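Local atomic coordinates of NalD (Pseudomonas aeruginosa PAO1, PDB entry 5DAJ), a protein that represses the MexAB-OprM multidrug efflux pump as a secondary, TetR-family transcriptional regulator, and binds novobiocin, which induces expression of the pump. Residues A[156-159]-A[160-163]; A[104-107]-A[108-112]; A[132-135]-A[136-140]; A[30-33]-A[34-37]. All blocks are in the same frame, centred on the assembly; numbering follows the deposited sequence.

Contact 1. Residues A[156-159]-A[160-163]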
loop_
_atom_site.group_PDB
_atom_site.type_symbol
_atom_site.label_atom_id
_atom_site.label_comp_id
_atom_site.label_asym_id
_atom_site.label_seq_id
_atom_site.Cartn_x
_atom_site.Cartn_y
_atom_site.Cartn_z
ATOM N N GLY A 156 -7.838 1.194 26.448
ATOM C CA GLY A 156 -7.088 0.176 25.702
ATOM C C GLY A 156 -6.537 0.597 24.347
ATOM O O GLY A 156 -5.885 -0.202 23.671
HETATM N N MSE A 157 -6.812 1.836 23.940
HETATM C CA MSE A 157 -6.091 2.470 22.831
HETATM C C MSE A 157 -4.837 3.094 23.373
HETATM O O MSE A 157 -4.900 4.051 24.152
HETATM C CB MSE A 157 -6.911 3.561 22.134
HETATM C CG MSE A 157 -7.922 2.987 21.147
HETATM SE SE MSE A 157 -7.000 1.884 19.793
HETATM C CE MSE A 157 -5.392 2.998 19.571
ATOM N N THR A 158 -3.691 2.557 22.969
ATOM C CA THR A 158 -2.395 3.134 23.311
ATOM C C THR A 158 -1.907 4.037 22.185
ATOM O O THR A 158 -2.323 3.877 21.032
ATOM C CB THR A 158 -1.333 2.047 23.561
ATOM O OG1 THR A 158 -1.124 1.282 22.370
ATOM C CG2 THR A 158 -1.773 1.120 24.686
ATOM N N PRO A 159 -1.017 4.994 22.500
ATOM C CA PRO A 159 -0.410 5.812 21.439
ATOM C C PRO A 159 0.299 5.017 20.349
ATOM O O PRO A 159 0.265 5.408 19.178
ATOM C CB PRO A 159 0.606 6.669 22.201
ATOM C CG PRO A 159 0.049 6.776 23.576
ATOM C CD PRO A 159 -0.629 5.466 23.840
ATOM N N ARG A 160 0.951 3.926 20.736
ATOM C CA ARG A 160 1.672 3.074 19.783
ATOM C C ARG A 160 0.718 2.573 18.696
ATOM O O ARG A 160 0.985 2.731 17.503
ATOM C CB ARG A 160 2.319 1.891 20.506
ATOM C CG ARG A 160 3.130 0.956 19.617
ATOM C CD ARG A 160 3.770 -0.158 20.425
ATOM N NE ARG A 160 2.773 -1.058 20.989
ATOM C CZ ARG A 160 2.303 -2.167 20.420
ATOM N NH1 ARG A 160 2.731 -2.573 19.236
ATOM N NH2 ARG A 160 1.375 -2.881 21.047
ATOM N N ILE A 161 -0.391 1.981 19.134
ATOM C CA ILE A 161 -1.401 1.392 18.239
ATOM C C ILE A 161 -2.137 2.458 17.438
ATOM O O ILE A 161 -2.386 2.278 16.241
ATOM C CB ILE A 161 -2.439 0.553 19.029
ATOM C CG1 ILE A 161 -1.778 -0.678 19.660
ATOM C CG2 ILE A 161 -3.612 0.114 18.150
ATOM C CD1 ILE A 161 -1.169 -1.675 18.685
ATOM N N ALA A 162 -2.476 3.553 18.102
ATOM C CA ALA A 162 -3.200 4.660 17.472
ATOM C C ALA A 162 -2.437 5.223 16.271
ATOM O O ALA A 162 -3.000 5.378 15.190
ATOM C CB ALA A 162 -3.469 5.764 18.483
ATOM N N SER A 163 -1.154 5.518 16.463
ATOM C CA SER A 163 -0.333 6.086 15.381
ATOM C C SER A 163 -0.210 5.131 14.201
ATOM O O SER A 163 -0.172 5.563 13.045
ATOM C CB SER A 163 1.064 6.472 15.878
ATOM O OG SER A 163 1.692 5.373 16.500
HETATM O O HOH W 1 -0.695 -1.274 22.845
#

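Contact 2. Residues A[104-107]-A[108-112]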
loop_
_atom_site.group_PDB
_atom_site.type_symbol
_atom_site.label_atom_id
_atom_site.label_comp_id
_atom_site.label_asym_id
_atom_site.label_seq_id
_atom_site.Cartn_x
_atom_site.Cartn_y
_atom_site.Cartn_z
ATOM N N LYS A 104 2.071 16.668 -9.738
ATOM C CA LYS A 104 3.447 16.186 -9.543
ATOM C C LYS A 104 3.494 15.127 -8.434
ATOM O O LYS A 104 4.099 14.060 -8.615
ATOM C CB LYS A 104 4.441 17.300 -9.194
ATOM C CG LYS A 104 5.887 16.890 -9.458
ATOM C CD LYS A 104 6.905 17.950 -9.043
ATOM C CE LYS A 104 8.325 17.636 -9.544
ATOM N NZ LYS A 104 8.496 17.628 -11.024
ATOM N N LYS A 105 2.848 15.441 -7.303
ATOM C CA LYS A 105 2.723 14.517 -6.163
ATOM C C LYS A 105 2.072 13.208 -6.590
ATOM O O LYS A 105 2.562 12.125 -6.280
ATOM C CB LYS A 105 1.896 15.140 -5.024
ATOM C CG LYS A 105 2.049 14.480 -3.644
ATOM C CD LYS A 105 0.960 14.966 -2.672
ATOM C CE LYS A 105 1.449 15.203 -1.251
ATOM N NZ LYS A 105 1.384 13.973 -0.413
ATOM N N ARG A 106 0.957 13.331 -7.299
ATOM C CA ARG A 106 0.206 12.174 -7.782
ATOM C C ARG A 106 1.108 11.295 -8.650
ATOM O O ARG A 106 1.213 10.098 -8.398
ATOM C CB ARG A 106 -1.037 12.605 -8.566
ATOM C CG ARG A 106 -1.966 11.462 -8.966
ATOM C CD ARG A 106 -2.964 11.902 -10.019
ATOM N NE ARG A 106 -3.488 13.252 -9.762
ATOM C CZ ARG A 106 -3.502 14.273 -10.627
ATOM N NH1 ARG A 106 -3.060 14.147 -11.880
ATOM N NH2 ARG A 106 -3.997 15.443 -10.234
ATOM N N ARG A 107 1.771 11.905 -9.629
ATOM C CA ARG A 107 2.654 11.179 -10.556
ATOM C C ARG A 107 3.775 10.414 -9.828
ATOM O O ARG A 107 3.962 9.214 -10.045
ATOM C CB ARG A 107 3.256 12.124 -11.606
ATOM C CG ARG A 107 2.241 12.658 -12.613
ATOM C CD ARG A 107 2.797 13.788 -13.486
ATOM N NE ARG A 107 4.031 13.419 -14.183
ATOM C CZ ARG A 107 4.117 12.805 -15.367
ATOM N NH1 ARG A 107 3.036 12.470 -16.064
ATOM N NH2 ARG A 107 5.311 12.517 -15.872
ATOM N N ILE A 108 4.482 11.113 -8.949
ATOM C CA ILE A 108 5.610 10.536 -8.220
ATOM C C ILE A 108 5.173 9.435 -7.241
ATOM O O ILE A 108 5.848 8.411 -7.119
ATOM C CB ILE A 108 6.430 11.626 -7.490
ATOM C CG1 ILE A 108 7.204 12.456 -8.525
ATOM C CG2 ILE A 108 7.409 11.009 -6.496
ATOM C CD1 ILE A 108 7.803 13.737 -7.990
ATOM N N LEU A 109 4.065 9.648 -6.540
ATOM C CA LEU A 109 3.550 8.630 -5.611
ATOM C C LEU A 109 3.005 7.407 -6.334
ATOM O O LEU A 109 3.122 6.294 -5.815
ATOM C CB LEU A 109 2.491 9.190 -4.663
ATOM C CG LEU A 109 3.015 10.146 -3.599
ATOM C CD1 LEU A 109 1.844 10.623 -2.770
ATOM C CD2 LEU A 109 4.049 9.521 -2.684
ATOM N N THR A 110 2.445 7.599 -7.528
ATOM C CA THR A 110 2.021 6.459 -8.365
ATOM C C THR A 110 3.259 5.651 -8.745
ATOM O O THR A 110 3.211 4.422 -8.773
ATOM C CB THR A 110 1.275 6.916 -9.691
ATOM O OG1 THR A 110 0.162 7.763 -9.407
ATOM C CG2 THR A 110 0.725 5.795 -10.559
ATOM N N ILE A 111 4.375 6.328 -9.002
ATOM C CA ILE A 111 5.633 5.608 -9.257
ATOM C C ILE A 111 6.036 4.778 -8.033
ATOM O O ILE A 111 6.309 3.578 -8.144
ATOM C CB ILE A 111 6.798 6.549 -9.620
ATOM C CG1 ILE A 111 6.572 7.178 -10.988
ATOM C CG2 ILE A 111 8.107 5.781 -9.628
ATOM C CD1 ILE A 111 7.446 8.381 -11.249
ATOM N N LEU A 112 6.064 5.442 -6.882
ATOM C CA LEU A 112 6.467 4.826 -5.613
ATOM C C LEU A 112 5.684 3.560 -5.262
ATOM O O LEU A 112 6.256 2.544 -4.868
ATOM C CB LEU A 112 6.321 5.821 -4.464
ATOM C CG LEU A 112 6.523 5.247 -3.061
ATOM C CD1 LEU A 112 7.916 4.666 -2.935
ATOM C CD2 LEU A 112 6.286 6.304 -1.993
#

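Contact 3. Residues A[132-135]-A[136-140]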
loop_
_atom_site.group_PDB
_atom_site.type_symbol
_atom_site.label_atom_id
_atom_site.label_comp_id
_atom_site.label_asym_id
_atom_site.label_seq_id
_atom_site.Cartn_x
_atom_site.Cartn_y
_atom_site.Cartn_z
ATOM N N PHE A 132 11.480 7.905 6.809
ATOM C CA PHE A 132 10.452 8.964 6.729
ATOM C C PHE A 132 9.115 8.544 7.358
ATOM O O PHE A 132 8.493 9.303 8.102
ATOM C CB PHE A 132 10.267 9.394 5.266
ATOM C CG PHE A 132 9.029 10.203 5.015
ATOM C CD1 PHE A 132 9.005 11.569 5.292
ATOM C CD2 PHE A 132 7.885 9.605 4.483
ATOM C CE1 PHE A 132 7.863 12.317 5.055
ATOM C CE2 PHE A 132 6.741 10.347 4.243
ATOM C CZ PHE A 132 6.730 11.706 4.530
ATOM N N VAL A 133 8.676 7.332 7.053
ATOM C CA VAL A 133 7.454 6.771 7.658
ATOM C C VAL A 133 7.632 6.590 9.164
ATOM O O VAL A 133 6.763 6.948 9.961
ATOM C CB VAL A 133 7.073 5.402 7.046
ATOM C CG1 VAL A 133 5.894 4.788 7.796
ATOM C CG2 VAL A 133 6.723 5.557 5.574
ATOM N N GLN A 134 8.762 5.998 9.536
ATOM C CA GLN A 134 9.097 5.773 10.943
ATOM C C GLN A 134 8.987 7.061 11.751
ATOM O O GLN A 134 8.550 7.056 12.907
ATOM C CB GLN A 134 10.506 5.176 11.087
ATOM C CG GLN A 134 10.814 4.622 12.474
ATOM C CD GLN A 134 9.883 3.482 12.872
ATOM O OE1 GLN A 134 9.742 2.496 12.134
ATOM N NE2 GLN A 134 9.249 3.603 14.037
HETATM N N MSE A 135 9.386 8.159 11.125
HETATM C CA MSE A 135 9.378 9.460 11.773
HETATM C C MSE A 135 7.977 9.973 11.952
HETATM O O MSE A 135 7.613 10.403 13.048
HETATM C CB MSE A 135 10.216 10.395 10.922
HETATM C CG MSE A 135 10.314 11.763 11.535
HETATM SE SE MSE A 135 10.961 13.156 10.302
HETATM C CE MSE A 135 12.941 12.704 10.300
ATOM N N PHE A 136 7.183 9.950 10.883
ATOM C CA PHE A 136 5.773 10.356 10.973
ATOM C C PHE A 136 5.033 9.581 12.076
ATOM O O PHE A 136 4.284 10.154 12.870
ATOM C CB PHE A 136 5.051 10.151 9.635
ATOM C CG PHE A 136 3.570 10.416 9.706
ATOM C CD1 PHE A 136 3.083 11.714 9.613
ATOM C CD2 PHE A 136 2.668 9.377 9.909
ATOM C CE1 PHE A 136 1.722 11.970 9.705
ATOM C CE2 PHE A 136 1.301 9.621 10.005
ATOM C CZ PHE A 136 0.828 10.923 9.900
ATOM N N ILE A 137 5.262 8.277 12.110
ATOM C CA ILE A 137 4.671 7.410 13.132
ATOM C C ILE A 137 5.110 7.796 14.545
ATOM O O ILE A 137 4.290 7.836 15.472
ATOM C CB ILE A 137 4.977 5.921 12.845
ATOM C CG1 ILE A 137 4.139 5.478 11.640
ATOM C CG2 ILE A 137 4.682 5.049 14.064
ATOM C CD1 ILE A 137 4.359 4.054 11.187
ATOM N N GLU A 138 6.402 8.069 14.704
ATOM C CA GLU A 138 6.954 8.478 16.011
ATOM C C GLU A 138 6.388 9.814 16.497
ATOM O O GLU A 138 6.135 9.992 17.688
ATOM C CB GLU A 138 8.488 8.503 15.980
ATOM C CG GLU A 138 9.099 7.151 16.294
ATOM C CD GLU A 138 10.579 7.063 15.960
ATOM O OE1 GLU A 138 11.257 8.124 15.950
ATOM O OE2 GLU A 138 11.054 5.923 15.716
ATOM N N LEU A 139 6.182 10.736 15.566
ATOM C CA LEU A 139 5.546 12.030 15.864
ATOM C C LEU A 139 4.112 11.874 16.356
ATOM O O LEU A 139 3.741 12.454 17.378
ATOM C CB LEU A 139 5.562 12.950 14.637
ATOM C CG LEU A 139 6.509 14.157 14.642
ATOM C CD1 LEU A 139 7.939 13.805 15.027
ATOM C CD2 LEU A 139 6.498 14.828 13.276
ATOM N N CYS A 140 3.321 11.092 15.625
ATOM C CA CYS A 140 1.939 10.800 16.030
ATOM C C CYS A 140 1.876 10.105 17.384
ATOM O O CYS A 140 1.089 10.484 18.251
ATOM C CB CYS A 140 1.234 9.935 14.995
ATOM S SG CYS A 140 0.895 10.830 13.478
#

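Contact 4. Residues A[30-33]-A[34-37]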
loop_
_atom_site.group_PDB
_atom_site.type_symbol
_atom_site.label_atom_id
_atom_site.label_comp_id
_atom_site.label_asym_id
_atom_site.label_seq_id
_atom_site.Cartn_x
_atom_site.Cartn_y
_atom_site.Cartn_z
ATOM N N HIS A 30 12.773 -1.442 -15.515
ATOM C CA HIS A 30 12.959 -1.354 -16.971
ATOM C C HIS A 30 13.400 0.036 -17.466
ATOM O O HIS A 30 13.431 0.276 -18.673
ATOM C CB HIS A 30 11.668 -1.796 -17.690
ATOM C CG HIS A 30 11.332 -3.243 -17.490
ATOM N ND1 HIS A 30 12.176 -4.265 -17.872
ATOM C CD2 HIS A 30 10.240 -3.839 -16.954
ATOM C CE1 HIS A 30 11.619 -5.426 -17.577
ATOM N NE2 HIS A 30 10.444 -5.195 -17.019
ATOM N N THR A 31 13.726 0.942 -16.544
ATOM C CA THR A 31 14.272 2.259 -16.877
ATOM C C THR A 31 15.716 2.356 -16.392
ATOM O O THR A 31 15.995 2.263 -15.192
ATOM C CB THR A 31 13.466 3.408 -16.244
ATOM O OG1 THR A 31 12.104 3.315 -16.669
ATOM C CG2 THR A 31 14.024 4.775 -16.671
ATOM N N SER A 32 16.621 2.574 -17.339
ATOM C CA SER A 32 18.044 2.701 -17.053
ATOM C C SER A 32 18.458 4.164 -16.969
ATOM O O SER A 32 17.726 5.069 -17.391
ATOM C CB SER A 32 18.855 2.018 -18.153
ATOM O OG SER A 32 18.762 2.749 -19.361
ATOM N N LEU A 33 19.646 4.387 -16.422
ATOM C CA LEU A 33 20.210 5.731 -16.333
ATOM C C LEU A 33 20.578 6.254 -17.722
ATOM O O LEU A 33 20.510 7.462 -17.964
ATOM C CB LEU A 33 21.428 5.757 -15.402
ATOM C CG LEU A 33 21.133 5.430 -13.931
ATOM C CD1 LEU A 33 22.415 5.232 -13.141
ATOM C CD2 LEU A 33 20.281 6.491 -13.275
ATOM N N GLU A 34 20.989 5.345 -18.609
ATOM C CA GLU A 34 21.284 5.674 -20.012
ATOM C C GLU A 34 20.043 6.223 -20.717
ATOM O O GLU A 34 20.087 7.273 -21.353
ATOM C CB GLU A 34 21.822 4.448 -20.756
ATOM C CG GLU A 34 22.280 4.741 -22.185
ATOM C CD GLU A 34 23.014 3.579 -22.842
ATOM O OE1 GLU A 34 22.709 2.408 -22.515
ATOM O OE2 GLU A 34 23.896 3.839 -23.697
ATOM N N GLN A 35 18.934 5.515 -20.556
ATOM C CA GLN A 35 17.637 5.919 -21.123
ATOM C C GLN A 35 17.140 7.265 -20.588
ATOM O O GLN A 35 16.552 8.062 -21.325
ATOM C CB GLN A 35 16.584 4.856 -20.848
ATOM C CG GLN A 35 16.771 3.594 -21.671
ATOM C CD GLN A 35 15.921 2.431 -21.183
ATOM O OE1 GLN A 35 15.737 2.242 -19.982
ATOM N NE2 GLN A 35 15.433 1.624 -22.112
ATOM N N ILE A 36 17.371 7.503 -19.300
ATOM C CA ILE A 36 17.007 8.779 -18.659
ATOM C C ILE A 36 17.812 9.924 -19.264
ATOM O O ILE A 36 17.261 10.973 -19.598
ATOM C CB ILE A 36 17.220 8.729 -17.131
ATOM C CG1 ILE A 36 16.164 7.817 -16.495
ATOM C CG2 ILE A 36 17.117 10.119 -16.501
ATOM C CD1 ILE A 36 16.518 7.337 -15.101
ATOM N N ALA A 37 19.121 9.707 -19.367
ATOM C CA ALA A 37 20.042 10.687 -19.939
ATOM C C ALA A 37 19.622 11.094 -21.348
ATOM O O ALA A 37 19.546 12.284 -21.664
ATOM C CB ALA A 37 21.454 10.123 -19.968
#

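Contact 1. Residues A[156-159]-A[160-163]
The chain turns from an extended loop into the first turn of helix 159-179 at T158, whose carbonyl O accepts from A162 N at 3.0 Å, while P159 O accepts from S163 N at 3.1 Å. T158 is the N-cap. With chi1 at 62°, its OG1 is tucked in over its own backbone, which turns it toward the first-turn N-H groups to take a weak but straight bond from I161 N (3.4 Å, 166° at the hydrogen). A water joins the same OG1 to R160 NH2, lying 2.6 Å from T158 OG1. P159 fills the first helical position, where its missing N-H costs no helical bond. One residue before the cap, selenomethionine M157 bends at chi2 and chi3 and crosses the I161 side chain at about a right angle; its methyl CE lies 3.5 Å from A162 CB and 3.7 Å from I161 CG2. I161 CD1 rests over one face of the R160 guanidinium, toward its rim. R160 NH2 also forms a salt bridge with D189 of the second subunit, so the capped turn borders the dimer interface. P159 and A162 pack on F144 of helix 123-145, and M157 and A162 on L201 of helix 186-201.

Contact 2. Residues A[104-107]-A[108-112]
T110 OG1 donates to R106 O at 2.8 Å, one turn back along helix 103-114, and T110 N donates to the same carbonyl at 2.9 Å. This doubled grip is a familiar feature of helical threonines. With OG1 beside its own backbone N (chi1 -55°), the hydroxyl approaches from above the carbonyl plane, 43° out of it, while the N-H comes in closer to that plane. The tightly packed part is formed by I108 and L109, both buried. I108 CG1 lies 3.5 Å from K104 O, and the I108 and K104 side chains cross at a slant, I108 CD1 meeting K104 CG at 4.0 Å. L109 runs beside K105, the two pointing the same way, and its CD1 touches K105 CG at 4.0 Å. By contrast, the basic residues K104 to R107 are only partly buried, and three of them find polar partners beyond this turn. R107 NE and K104 NZ both form salt bridges to E20 of helix 6-26, and R106 turns back to the carbonyls of L99 and L100. Helix 103-114 is thereby wedged between several neighbours: I108 packs on M61 and L62 of helix 54-63, I111 on F23 of helix 6-26 and F58 of helix 54-63, and L109 on F174 and L178 of helix 159-179.

Contact 3. Residues A[132-135]-A[136-140]
V133 and I137 run alongside each other, one helical turn apart, with V133 CG1 3.8 Å from I137 CD1. I137 CG1 stays beside its backbone N (chi1 -72°), which sets CG1 3.4 Å from V133 O. Next to this apolar pair, Q134 and E138 meet at a slant, amide and carboxylate planes 48° apart. Q134 bends at chi2, bringing NE2 to E138 OE2 in a weak hydrogen bond of 3.4 Å, and the same OE2 lies 3.5 Å from Q134 CG. Both pairs are i to i+4 contacts on helix 123-145, part of the all-helical C-terminal region of this TetR-family repressor, and the regular backbone bonds continue beneath them, among them I137 N to V133 O at 2.9 Å. V133, Q134 and I137 face the second subunit, packing on its R179, D180 and L183 respectively. V133 and I137 also reach helix 159-179, at H167 and R164 respectively. F136 swings out in another direction: its ring has C140 SG over one face, 3.5 Å above the plane and toward the rim, and packs on L72 of helix 69-76. L139 touches the same helix at L72 and T73.

Contact 4. Residues A[30-33]-A[34-37]
S32 and Q35 form a capping box at the start of helix 33-40, which opens the predicted helix-turn-helix motif of this TetR-type repressor. The box is reciprocal. S32 is the N-cap, and its OG accepts from Q35 N at 3.0 Å with a nearly straight N-H (164°); in return, Q35 OE1 accepts from S32 N at 2.8 Å, the donor lying in the plane of the amide carbonyl. A weak third bond runs from S32 OG to Q35 OE1. The glutamine can close the box because its chain folds back beside its own backbone N (chi1 -72°) and then extends, laying CG and CD along the serine hydroxyl. Each residue of the box thus gives its backbone N-H to the other's side chain. Ordinary helical bonds follow, I36 N to S32 O and A37 N to L33 O. L33 and A37 turn to V47 of helix 44-51, the second helix of the motif, and L33 also packs on Y48. T31 sits against L22 and F23 of helix 6-26, while its OG1 bonds to G27 O and its carbonyl O accepts from K54 NZ. On the apolar side of the turn, T31 and I36 cross at about a right angle, and the methyl T31 CG2 meets I36 CG1 at 3.7 Å.

Along the chain the order is contact 4, contact 2, contact 3, contact 1. Contact 4 lies in the predicted DNA-binding region, the others in the C-terminal region. Contacts 1 and 3, with centres 14 Å apart, touch where S163 of helix 159-179 packs on I137 and C140 of helix 123-145; both border the second subunit, which contact 4 also meets, at H30. Contact 4 lies across the chain's centre from contact 1, 44 Å between centres. Contact 2 comes between, its centre 18 Å from contact 4's and 20 Å from contact 3's. Helix 103-114 touches helices 6-26 and 54-63 as well as helix 159-179, a position consistent with coupling the C-terminal region to the DNA-binding end.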